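Imine reductase (Bacillus cereus, PDB 4D3D) reduces imines such as 2-methylpyrroline to the S-configured amine with NADPH as the hydride donor. Local coordinates at residues A37-F40 against L41-Y45; N89-Y92 against S93-P97; R157-F160 against E161-E165; P180-A183 against M184-Q188; A277-L280 against E281-R285. One frame throughout, in Å; residues are numbered along the deposited sequence. Where two conformers were deposited one is given.

Contact 1. Residues A37-F40 against L41-Y45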
# COMPACT_ATOMS: atom_id res chain seq x y z
N ALA B 37 -4.10 -8.31 -33.10
CA ALA B 37 -4.25 -8.56 -34.52
C ALA B 37 -5.12 -7.47 -35.20
O ALA B 37 -4.88 -7.04 -36.32
CB ALA B 37 -4.83 -9.96 -34.75
N ASP B 38 -6.17 -7.08 -34.52
CA ASP B 38 -7.11 -6.07 -35.04
C ASP B 38 -6.40 -4.72 -35.29
O ASP B 38 -6.55 -4.09 -36.37
CB ASP B 38 -8.23 -5.95 -34.00
CG ASP B 38 -9.52 -5.53 -34.58
OD1 ASP B 38 -10.13 -6.32 -35.34
OD2 ASP B 38 -9.92 -4.40 -34.26
N VAL B 39 -5.60 -4.30 -34.32
CA VAL B 39 -4.85 -3.05 -34.46
C VAL B 39 -3.79 -3.14 -35.50
O VAL B 39 -3.62 -2.20 -36.27
CB VAL B 39 -4.21 -2.62 -33.14
CG1 VAL B 39 -3.20 -1.49 -33.33
CG2 VAL B 39 -5.32 -2.18 -32.24
N PHE B 40 -3.08 -4.28 -35.58
CA PHE B 40 -2.15 -4.45 -36.67
C PHE B 40 -2.88 -4.31 -38.05
O PHE B 40 -2.34 -3.65 -38.94
CB PHE B 40 -1.41 -5.81 -36.61
CG PHE B 40 -0.31 -5.88 -35.59
CD1 PHE B 40 0.69 -4.90 -35.50
CD2 PHE B 40 -0.22 -7.00 -34.73
CE1 PHE B 40 1.70 -4.98 -34.54
CE2 PHE B 40 0.83 -7.12 -33.80
CZ PHE B 40 1.79 -6.11 -33.72
N LEU B 41 -4.06 -4.95 -38.20
CA LEU B 41 -4.82 -4.88 -39.48
C LEU B 41 -5.22 -3.45 -39.80
O LEU B 41 -5.05 -2.98 -40.94
CB LEU B 41 -6.09 -5.77 -39.46
CG LEU B 41 -5.77 -7.28 -39.58
CD1 LEU B 41 -6.99 -8.11 -39.18
CD2 LEU B 41 -5.25 -7.68 -40.98
N GLU B 42 -5.68 -2.75 -38.79
CA GLU B 42 -6.04 -1.34 -38.95
C GLU B 42 -4.86 -0.49 -39.45
O GLU B 42 -5.08 0.42 -40.23
CB GLU B 42 -6.56 -0.80 -37.64
CG GLU B 42 -6.99 0.66 -37.67
CD GLU B 42 -7.40 1.14 -36.29
OE1 GLU B 42 -7.68 0.27 -35.43
OE2 GLU B 42 -7.44 2.38 -36.08
N TYR B 43 -3.65 -0.79 -39.02
CA TYR B 43 -2.48 -0.00 -39.40
C TYR B 43 -1.82 -0.57 -40.64
O TYR B 43 -0.64 -0.24 -40.93
CB TYR B 43 -1.51 0.17 -38.18
CG TYR B 43 -2.02 1.25 -37.21
CD1 TYR B 43 -3.01 0.97 -36.29
CD2 TYR B 43 -1.56 2.58 -37.28
CE1 TYR B 43 -3.54 1.95 -35.42
CE2 TYR B 43 -2.08 3.57 -36.42
CZ TYR B 43 -3.08 3.25 -35.51
OH TYR B 43 -3.59 4.21 -34.65
N GLY B 44 -2.52 -1.42 -41.39
CA GLY B 44 -2.01 -1.84 -42.66
C GLY B 44 -1.02 -3.01 -42.67
O GLY B 44 -0.32 -3.21 -43.66
N TYR B 45 -0.90 -3.75 -41.58
CA TYR B 45 -0.01 -4.90 -41.57
C TYR B 45 -0.66 -6.07 -42.25
O TYR B 45 -1.89 -6.24 -42.22
CB TYR B 45 0.30 -5.30 -40.11
CG TYR B 45 1.37 -4.45 -39.49
CD1 TYR B 45 1.13 -3.11 -39.22
CD2 TYR B 45 2.66 -4.95 -39.26
CE1 TYR B 45 2.13 -2.28 -38.72
CE2 TYR B 45 3.67 -4.13 -38.75
CZ TYR B 45 3.41 -2.80 -38.47
OH TYR B 45 4.39 -1.96 -37.97
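Leu41 N binds Ala37 O and Glu42 N binds Asp38 O, both at 2.9 Å, as regular i to i+4 helical bonds; like every hydrogen bond here they are made by the backbone. Tyr43 N still reaches Val39 O, but its residue has left helical angles. The carbonyl of Phe40 then closes the helix: Tyr45 N donates to Phe40 O at 3.0 Å, a nearly straight bond (N-H...O 162°), and Tyr43 N adds a weak one. Together with Gly44 N to Leu41 O at 3.0 Å, this makes a Schellman motif with Gly44, at positive phi, as its C' residue.

Among the aromatic groups, Phe40 CD1 sits 4.0 Å above the Tyr45 ring plane, over its centre, while the two rings are inclined at 48° to each other. Their bases also touch, Phe40 CB lying 3.9 Å from Tyr45 CB. Val39 and Tyr43 run side by side: Val39 CG1, anti to its own backbone N (chi1 168°), meets Tyr43 CD1 at 3.9 Å, and Val39 O approaches the edge of the tyrosine ring.

The glycine-based cap thus turns the chain from helix 31-42 into strand 46-50 of a Rossmann-type beta-alpha-beta unit, with Phe40 O and Leu41 O taken up by the cap and Phe40 and Tyr45 packed together against helix 157-170.

Contact 2. Residues N89-Y92 against S93-P97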
# COMPACT_ATOMS: atom_id res chain seq x y z
N ASN B 89 3.55 -22.69 -20.43
CA ASN B 89 3.41 -24.11 -20.80
C ASN B 89 2.84 -24.36 -22.20
O ASN B 89 3.20 -25.40 -22.83
CB ASN B 89 2.64 -24.91 -19.76
CG ASN B 89 3.46 -25.05 -18.52
OD1 ASN B 89 4.69 -24.85 -18.55
ND2 ASN B 89 2.81 -25.26 -17.42
N VAL B 90 1.98 -23.48 -22.64
CA VAL B 90 1.34 -23.59 -23.95
C VAL B 90 2.51 -23.44 -24.96
O VAL B 90 2.55 -24.14 -25.93
CB VAL B 90 0.26 -22.53 -24.25
CG1 VAL B 90 -0.25 -22.66 -25.67
CG2 VAL B 90 -0.93 -22.68 -23.28
N MET B 91 3.41 -22.47 -24.73
CA MET B 91 4.56 -22.29 -25.66
C MET B 91 5.33 -23.55 -25.91
O MET B 91 5.57 -23.93 -27.06
CB MET B 91 5.51 -21.15 -25.21
CG MET B 91 6.50 -20.81 -26.26
SD MET B 91 8.09 -20.08 -25.71
CE MET B 91 8.80 -21.42 -24.84
N TYR B 92 5.73 -24.20 -24.84
CA TYR B 92 6.43 -25.45 -24.98
C TYR B 92 5.60 -26.47 -25.71
O TYR B 92 6.13 -27.26 -26.54
CB TYR B 92 6.84 -26.01 -23.66
CG TYR B 92 7.87 -25.12 -22.96
CD1 TYR B 92 9.14 -24.98 -23.44
CD2 TYR B 92 7.51 -24.38 -21.85
CE1 TYR B 92 10.07 -24.14 -22.81
CE2 TYR B 92 8.44 -23.57 -21.20
CZ TYR B 92 9.70 -23.43 -21.67
OH TYR B 92 10.62 -22.63 -21.03
N SER B 93 4.31 -26.55 -25.37
CA SER B 93 3.47 -27.61 -25.94
C SER B 93 3.43 -27.48 -27.46
O SER B 93 3.47 -28.46 -28.19
CB SER B 93 2.04 -27.48 -25.31
OG SER B 93 1.17 -28.47 -25.90
N ILE B 94 3.24 -26.28 -27.96
CA ILE B 94 3.08 -26.10 -29.41
C ILE B 94 4.42 -26.01 -30.17
O ILE B 94 4.49 -26.39 -31.35
CB ILE B 94 2.16 -24.91 -29.77
CG1 ILE B 94 2.77 -23.59 -29.37
CG2 ILE B 94 0.73 -25.01 -29.17
CD1 ILE B 94 2.07 -22.40 -29.86
N LEU B 95 5.48 -25.49 -29.53
CA LEU B 95 6.77 -25.33 -30.24
C LEU B 95 7.75 -26.48 -30.11
O LEU B 95 8.53 -26.72 -31.06
CB LEU B 95 7.46 -24.02 -29.78
CG LEU B 95 6.76 -22.71 -30.00
CD1 LEU B 95 7.65 -21.54 -29.64
CD2 LEU B 95 6.25 -22.59 -31.40
N GLU B 96 7.74 -27.23 -29.01
CA GLU B 96 8.71 -28.35 -28.81
C GLU B 96 8.66 -29.32 -29.98
O GLU B 96 9.74 -29.73 -30.49
CB GLU B 96 8.54 -29.09 -27.46
CG GLU B 96 9.67 -30.12 -27.13
CD GLU B 96 9.51 -31.45 -27.88
OE1 GLU B 96 8.35 -31.79 -28.20
OE2 GLU B 96 10.56 -32.08 -28.24
N PRO B 97 7.43 -29.65 -30.47
CA PRO B 97 7.39 -30.66 -31.55
C PRO B 97 7.91 -30.15 -32.85
O PRO B 97 8.12 -30.99 -33.76
CB PRO B 97 5.88 -30.97 -31.67
CG PRO B 97 5.35 -30.71 -30.26
CD PRO B 97 6.11 -29.44 -29.86
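Met91 O accepts Leu95 N at 2.9 Å, and the bond from Glu96 N to Tyr92 O is as short, also 2.9 Å. Upstream, Ser93 N to Asn89 O and Ile94 N to Val90 O complete an unbroken series of i to i+4 bonds. Just outside the series, Asn89 N is hydrogen-bonded to Asp87 OD1 and Glu96 O to Ser99 OG.

The tightest side-chain contact is between Met91 and Leu95, one turn apart. Met91 CG, which chi1 of -169° sets beside its own carbonyl carbon, comes within 3.6 Å of Leu95 CD1. Beyond CG the methionine chain bends at chi3, which brings Met91 CE over one face of the neighbouring Tyr92 ring, 3.6 Å above the plane and towards the rim. Val90 and Ile94 form a looser pair, Val90 CG1 to Ile94 CG2 at 4.3 Å. Ile94 CG1 stands between the backbone N and the carbonyl carbon (chi1 66°), close to both Val90 O and Met91 O.

Helix 88-95 is the crossover between strands 80-83 and 106-109 of the dinucleotide-binding fold. Met91 and Tyr92 face helix 115-127, where Met91 packs on Ala121 and Leu125 and the Tyr92 ring meets Trp124 edge-to-face, while Val90 and Met91 rest on Leu85.

Contact 3. Residues R157-F160 against E161-E165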
# COMPACT_ATOMS: atom_id res chain seq x y z
N ARG B 157 18.95 -6.14 -26.25
CA ARG B 157 18.60 -4.76 -26.67
C ARG B 157 18.56 -4.62 -28.20
O ARG B 157 17.71 -3.89 -28.75
CB ARG B 157 19.57 -3.74 -26.11
CG ARG B 157 19.24 -2.31 -26.54
CD ARG B 157 20.18 -1.24 -26.05
NE ARG B 157 19.37 -0.34 -25.26
CZ ARG B 157 19.33 -0.33 -23.92
NH1 ARG B 157 20.11 -1.14 -23.18
NH2 ARG B 157 18.52 0.52 -23.33
N VAL B 158 19.46 -5.30 -28.88
CA VAL B 158 19.51 -5.20 -30.38
C VAL B 158 18.28 -5.86 -31.02
O VAL B 158 17.70 -5.31 -31.99
CB VAL B 158 20.86 -5.75 -30.94
CG1 VAL B 158 21.11 -7.20 -30.55
CG2 VAL B 158 20.96 -5.55 -32.47
N VAL B 159 17.82 -6.97 -30.44
CA VAL B 159 16.62 -7.65 -30.92
C VAL B 159 15.40 -6.73 -30.67
O VAL B 159 14.57 -6.52 -31.51
CB VAL B 159 16.44 -9.06 -30.26
CG1 VAL B 159 15.13 -9.68 -30.68
CG2 VAL B 159 17.54 -10.03 -30.69
N PHE B 160 15.30 -6.20 -29.44
CA PHE B 160 14.25 -5.28 -29.13
C PHE B 160 14.23 -4.05 -30.07
O PHE B 160 13.18 -3.69 -30.61
CB PHE B 160 14.28 -4.80 -27.65
CG PHE B 160 13.21 -3.77 -27.35
CD1 PHE B 160 11.87 -4.13 -27.31
CD2 PHE B 160 13.54 -2.44 -27.26
CE1 PHE B 160 10.89 -3.15 -27.12
CE2 PHE B 160 12.58 -1.48 -27.05
CZ PHE B 160 11.25 -1.84 -27.00
N GLU B 161 15.39 -3.43 -30.30
CA GLU B 161 15.37 -2.25 -31.14
C GLU B 161 14.96 -2.58 -32.57
O GLU B 161 14.31 -1.77 -33.26
CB GLU B 161 16.73 -1.60 -31.13
CG GLU B 161 17.07 -0.90 -29.82
CD GLU B 161 16.08 0.21 -29.45
OE1 GLU B 161 15.43 0.83 -30.34
OE2 GLU B 161 15.90 0.46 -28.25
N ALA B 162 15.30 -3.77 -33.03
CA ALA B 162 14.93 -4.15 -34.42
C ALA B 162 13.42 -4.25 -34.63
O ALA B 162 12.93 -4.08 -35.74
CB ALA B 162 15.58 -5.46 -34.79
N HIS B 163 12.67 -4.51 -33.55
CA HIS B 163 11.24 -4.73 -33.65
C HIS B 163 10.38 -3.70 -32.94
O HIS B 163 9.15 -3.80 -32.94
CB HIS B 163 10.90 -6.16 -33.22
CG HIS B 163 11.53 -7.17 -34.12
ND1 HIS B 163 11.07 -7.41 -35.41
CD2 HIS B 163 12.66 -7.89 -33.98
CE1 HIS B 163 11.88 -8.27 -36.00
NE2 HIS B 163 12.86 -8.56 -35.16
N ARG B 164 11.02 -2.72 -32.36
CA ARG B 164 10.34 -1.74 -31.56
C ARG B 164 9.24 -1.01 -32.28
O ARG B 164 8.18 -0.75 -31.73
CB ARG B 164 11.40 -0.76 -31.06
CG ARG B 164 10.92 0.50 -30.46
CD ARG B 164 12.22 1.15 -29.96
NE ARG B 164 11.81 2.09 -29.02
CZ ARG B 164 12.44 2.45 -27.93
NH1 ARG B 164 13.64 1.96 -27.61
NH2 ARG B 164 11.85 3.33 -27.17
N GLU B 165 9.54 -0.64 -33.51
CA GLU B 165 8.56 0.06 -34.31
C GLU B 165 7.24 -0.72 -34.46
O GLU B 165 6.15 -0.17 -34.27
CB GLU B 165 9.18 0.37 -35.68
CG GLU B 165 8.24 1.16 -36.59
CD GLU B 165 8.91 1.68 -37.87
OE1 GLU B 165 9.77 1.04 -38.49
OE2 GLU B 165 8.58 2.80 -38.26
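Arg157 opens the helix by accepting Glu161 N at Arg157 O, a 2.8 Å bond. Its side chain runs alongside that of Glu161, the guanidinium and carboxylate planes almost parallel, yet Arg157 NE stays 4.6 Å from Glu161 OE2, so any attraction between the charges acts at a distance.

Val158 contributes its carbonyl to Ala162 N. At Val159 the helical ladder slackens: His163 N reaches Val159 O only weakly, at 3.4 Å, and the imidazole turns its edge to the same oxygen, with Val159 O near the ring plane.

Phe160 meets Glu161, His163 and Arg164. His163 N donates to Phe160 O at 3.1 Å from above the carbonyl plane, 60° out of it and so not on a lone pair. With CG anti to the backbone N (chi1 177°), the phenyl ring extends beside Arg164, whose CB lies over one ring face and whose NH1 comes to 3.6 Å from Phe160 CE2; ring and guanidinium planes are 57° apart. Arg164 NH1 forms a salt bridge with Glu161 OE2 at 2.8 Å; OE2 offers its syn lone pair and lies in the guanidinium plane. Glu168 binds the arginine's NE, so two acidic groups fix its rotation.

Helix 157-170 links strands 149-155 and 171-175. Against the sheet, the buried Phe160 ring meets those of Tyr153 and Tyr175, while Val159 and His163 pack on Val106 of strand 106-109.

Contact 4. Residues P180-A183 against M184-Q188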
# COMPACT_ATOMS: atom_id res chain seq x y z
N PRO B 180 15.87 -11.27 -19.62
CA PRO B 180 14.48 -11.56 -20.01
C PRO B 180 13.49 -11.55 -18.82
O PRO B 180 12.28 -11.40 -19.09
CB PRO B 180 14.56 -13.00 -20.56
CG PRO B 180 15.98 -13.18 -20.98
CD PRO B 180 16.78 -12.37 -19.99
N GLY B 181 13.96 -11.79 -17.59
CA GLY B 181 13.08 -11.81 -16.41
C GLY B 181 12.57 -10.40 -16.05
O GLY B 181 11.58 -10.29 -15.32
N LEU B 182 13.23 -9.32 -16.52
CA LEU B 182 12.90 -7.98 -15.99
C LEU B 182 11.53 -7.43 -16.30
O LEU B 182 10.88 -6.81 -15.43
CB LEU B 182 13.98 -6.93 -16.38
CG LEU B 182 15.36 -7.16 -15.85
CD1 LEU B 182 16.29 -6.16 -16.51
CD2 LEU B 182 15.45 -6.97 -14.33
N ALA B 183 10.99 -7.69 -17.51
CA ALA B 183 9.66 -7.28 -17.82
C ALA B 183 8.64 -7.89 -16.86
O ALA B 183 7.71 -7.17 -16.41
CB ALA B 183 9.30 -7.65 -19.23
N MET B 184 8.86 -9.13 -16.44
CA MET B 184 7.96 -9.76 -15.47
C MET B 184 8.25 -9.25 -14.03
O MET B 184 7.32 -9.14 -13.21
CB MET B 184 8.06 -11.28 -15.55
CG MET B 184 7.54 -11.88 -16.91
SD MET B 184 6.23 -10.98 -17.82
CE MET B 184 5.32 -11.41 -16.50
N LEU B 185 9.50 -8.99 -13.75
CA LEU B 185 9.91 -8.53 -12.42
C LEU B 185 9.18 -7.24 -12.09
O LEU B 185 8.48 -7.17 -11.06
CB LEU B 185 11.37 -8.33 -12.29
CG LEU B 185 11.79 -7.79 -10.86
CD1 LEU B 185 11.62 -8.79 -9.72
CD2 LEU B 185 13.19 -7.29 -11.04
N TYR B 186 9.29 -6.26 -12.94
CA TYR B 186 8.67 -4.93 -12.69
C TYR B 186 7.13 -5.01 -12.58
O TYR B 186 6.49 -4.45 -11.70
CB TYR B 186 9.05 -3.92 -13.72
CG TYR B 186 10.48 -3.34 -13.56
CD1 TYR B 186 11.58 -3.96 -14.12
CD2 TYR B 186 10.71 -2.20 -12.77
CE1 TYR B 186 12.88 -3.45 -13.96
CE2 TYR B 186 12.01 -1.71 -12.59
CZ TYR B 186 13.07 -2.30 -13.18
OH TYR B 186 14.35 -1.75 -13.03
N TYR B 187 6.50 -5.83 -13.46
CA TYR B 187 5.08 -6.08 -13.38
C TYR B 187 4.63 -6.72 -12.04
O TYR B 187 3.73 -6.19 -11.34
CB TYR B 187 4.70 -7.00 -14.55
CG TYR B 187 3.18 -7.08 -14.69
CD1 TYR B 187 2.46 -6.15 -15.42
CD2 TYR B 187 2.50 -8.08 -14.02
CE1 TYR B 187 1.07 -6.23 -15.50
CE2 TYR B 187 1.13 -8.19 -14.11
CZ TYR B 187 0.42 -7.27 -14.79
OH TYR B 187 -0.96 -7.43 -14.84
N GLN B 188 5.28 -7.80 -11.65
CA GLN B 188 4.85 -8.53 -10.47
C GLN B 188 5.10 -7.76 -9.18
O GLN B 188 4.26 -7.83 -8.27
CB GLN B 188 5.55 -9.89 -10.36
CG GLN B 188 5.25 -10.87 -11.49
CD GLN B 188 3.78 -11.15 -11.73
OE1 GLN B 188 2.95 -10.89 -10.89
NE2 GLN B 188 3.45 -11.70 -12.95
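The Tyr186 ring turns its edge to the backbone of Leu182: Leu182 O lies in the ring plane, 3.2 Å from Tyr186 CD1. Arg176 meets this ring in a cation-pi interaction, and Tyr221 of the second subunit makes an edge-to-face pair with it. Because chi1 of -77° sets CG beside the tyrosine's own backbone N, ring and amide come to the same carbonyl, and Tyr186 N donates to Leu182 O at 3.0 Å in a bond that is almost straight (N-H...O 176°).

Gly181 O takes two donors. Leu185 N binds Gly181 O at 2.9 Å, whereas Met184 N gives only a weak bond. Two residues on, the bond from Tyr187 N to Ala183 O is stretched to 3.5 Å and likewise weak.

The apolar part is carried by Leu182. Leu182 CD2 touches Leu185 CD2 at 4.0 Å, the two side chains slanting across one another, and lies 4.4 Å from Tyr186 CE1. Met184 folds back through chi2 and chi3 and brings Met184 SD to 4.0 Å from Ala183 C.

This is the start of the long helix 182-210, which leaves the nucleotide-binding domain for the C-terminal one. Strands 131-137 and 149-155 cover its first turn, with Ala183 on Thr134 and Tyr152 and Ala183 N bonded to Ser154 OG. Leu182 and Tyr186 face Ile213 of the second subunit, and Leu185 its Asn211, so this turn touches both the sheet of its own chain and the second subunit.

Contact 5. Residues A277-L280 against E281-R285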
# COMPACT_ATOMS: atom_id res chain seq x y z
N ALA B 277 -2.59 -8.83 11.64
CA ALA B 277 -1.81 -9.79 12.41
C ALA B 277 -0.56 -10.25 11.72
O ALA B 277 0.48 -10.46 12.33
CB ALA B 277 -2.62 -11.00 12.78
N THR B 278 -0.62 -10.36 10.41
CA THR B 278 0.59 -10.67 9.62
C THR B 278 1.62 -9.53 9.66
O THR B 278 2.81 -9.73 9.84
CB THR B 278 0.21 -11.07 8.17
OG1 THR B 278 -0.54 -12.30 8.25
CG2 THR B 278 1.45 -11.29 7.37
N VAL B 279 1.12 -8.29 9.50
CA VAL B 279 2.00 -7.11 9.65
C VAL B 279 2.66 -7.12 11.03
O VAL B 279 3.90 -6.92 11.11
CB VAL B 279 1.17 -5.81 9.42
CG1 VAL B 279 1.95 -4.56 9.73
CG2 VAL B 279 0.59 -5.75 7.99
N LEU B 280 1.85 -7.29 12.07
CA LEU B 280 2.34 -7.33 13.45
C LEU B 280 3.46 -8.40 13.62
O LEU B 280 4.48 -8.15 14.23
CB LEU B 280 1.18 -7.65 14.43
CG LEU B 280 1.59 -7.67 15.91
CD1 LEU B 280 2.19 -6.33 16.28
CD2 LEU B 280 0.41 -8.05 16.77
N GLU B 281 3.27 -9.57 13.06
CA GLU B 281 4.26 -10.63 13.20
C GLU B 281 5.57 -10.33 12.48
O GLU B 281 6.65 -10.72 12.93
CB GLU B 281 3.67 -11.97 12.81
CG GLU B 281 4.67 -13.17 12.93
CD GLU B 281 5.23 -13.46 14.35
OE1 GLU B 281 4.68 -12.92 15.39
OE2 GLU B 281 6.27 -14.21 14.40
N VAL B 282 5.52 -9.64 11.37
CA VAL B 282 6.74 -9.14 10.71
C VAL B 282 7.51 -8.21 11.68
O VAL B 282 8.74 -8.34 11.87
CB VAL B 282 6.46 -8.43 9.37
CG1 VAL B 282 7.73 -7.88 8.81
CG2 VAL B 282 5.85 -9.39 8.35
N PHE B 283 6.80 -7.21 12.22
CA PHE B 283 7.40 -6.29 13.21
C PHE B 283 8.00 -7.05 14.39
O PHE B 283 9.13 -6.73 14.81
CB PHE B 283 6.39 -5.28 13.71
CG PHE B 283 6.24 -4.05 12.80
CD1 PHE B 283 5.51 -4.11 11.62
CD2 PHE B 283 6.84 -2.86 13.14
CE1 PHE B 283 5.49 -3.02 10.78
CE2 PHE B 283 6.76 -1.72 12.31
CZ PHE B 283 6.05 -1.84 11.14
N ARG B 284 7.28 -8.02 14.92
CA ARG B 284 7.79 -8.80 16.05
C ARG B 284 9.03 -9.59 15.69
O ARG B 284 9.97 -9.64 16.49
CB ARG B 284 6.73 -9.67 16.65
CG ARG B 284 5.66 -8.90 17.40
CD ARG B 284 4.76 -9.72 18.32
NE ARG B 284 5.58 -10.36 19.41
CZ ARG B 284 5.97 -9.81 20.59
NH1 ARG B 284 5.64 -8.53 20.97
NH2 ARG B 284 6.70 -10.55 21.46
N ARG B 285 9.08 -10.14 14.50
CA ARG B 285 10.29 -10.81 14.08
C ARG B 285 11.46 -9.90 13.97
O ARG B 285 12.56 -10.25 14.32
CB ARG B 285 10.02 -11.57 12.73
CG ARG B 285 9.11 -12.76 12.91
CD ARG B 285 8.29 -13.08 11.64
NE ARG B 285 9.10 -13.56 10.62
CZ ARG B 285 8.71 -13.71 9.32
NH1 ARG B 285 7.49 -13.27 8.78
NH2 ARG B 285 9.62 -14.20 8.58
O HOH W 1 4.26 -12.30 9.39
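Val279 and Phe283 lie side by side and point the same way, one helical turn apart. Val279 CG1, anti to its amide nitrogen at chi1 173°, meets the ring at Phe283 CE1, 4.0 Å away. The ring presents its edge to the preceding turn of backbone, where Val279 O lies in the ring plane 3.3 Å from Phe283 CD1. Phe283 N donates to Val279 O at 3.1 Å, nearly straight (172°), so one oxygen meets both the amide and the ring edge of the same residue.

Leu280 and Arg284 are paired more loosely. Arg284 N binds Leu280 O at 2.9 Å, while the aliphatic base of the arginine, Arg284 CG, stands 4.5 Å from Leu280 CD1. On the next face of the helix, Val282 leans CG2 over Thr278 O at 3.4 Å, and Val282 N donates to that same carbonyl.

Thr278 O has a further partner: a water gives it a hydrogen at 3.0 Å and weakly accepts from Arg285 NH1, in the plane of the guanidinium. Thr278 OG1 is hydrogen-bonded both to Ala274 O of its own chain and to Thr278 OG1 of the second subunit, and Arg285 NH2 forms a salt bridge with Asp272 of that subunit.

One side of helix 274-288 is therefore a mixed dimer surface. Val279, Val282 and Phe283 supply its apolar part, the phenyl ring meeting Trp195 of the second subunit edge-to-face, while the threonine pair and the arginine-aspartate bridge add directional polar bonds to it.

Overall arrangement
Contacts 1, 2 and 3 lie on three helices of the Rossmann-type nucleotide-binding domain; contacts 4 and 5 belong to the helical C-terminal part. Contacts 1 and 3 approach most closely, nearest atoms about 4 Å apart; they do not touch, but Phe40 and Tyr45 pack on a later part of the helix that carries contact 3. Contact 4 stands between the domains, its centre 18 Å from that of contact 3 and 28 Å from that of contact 5, and like contact 5 it touches the second subunit. Bound o-acetaldehydyl-hexaethylene glycol, whose pocket includes Met225, Phe232 and Tyr236, is found about 6 Å from the Tyr187 side chain and about 9 Å from that of Phe283.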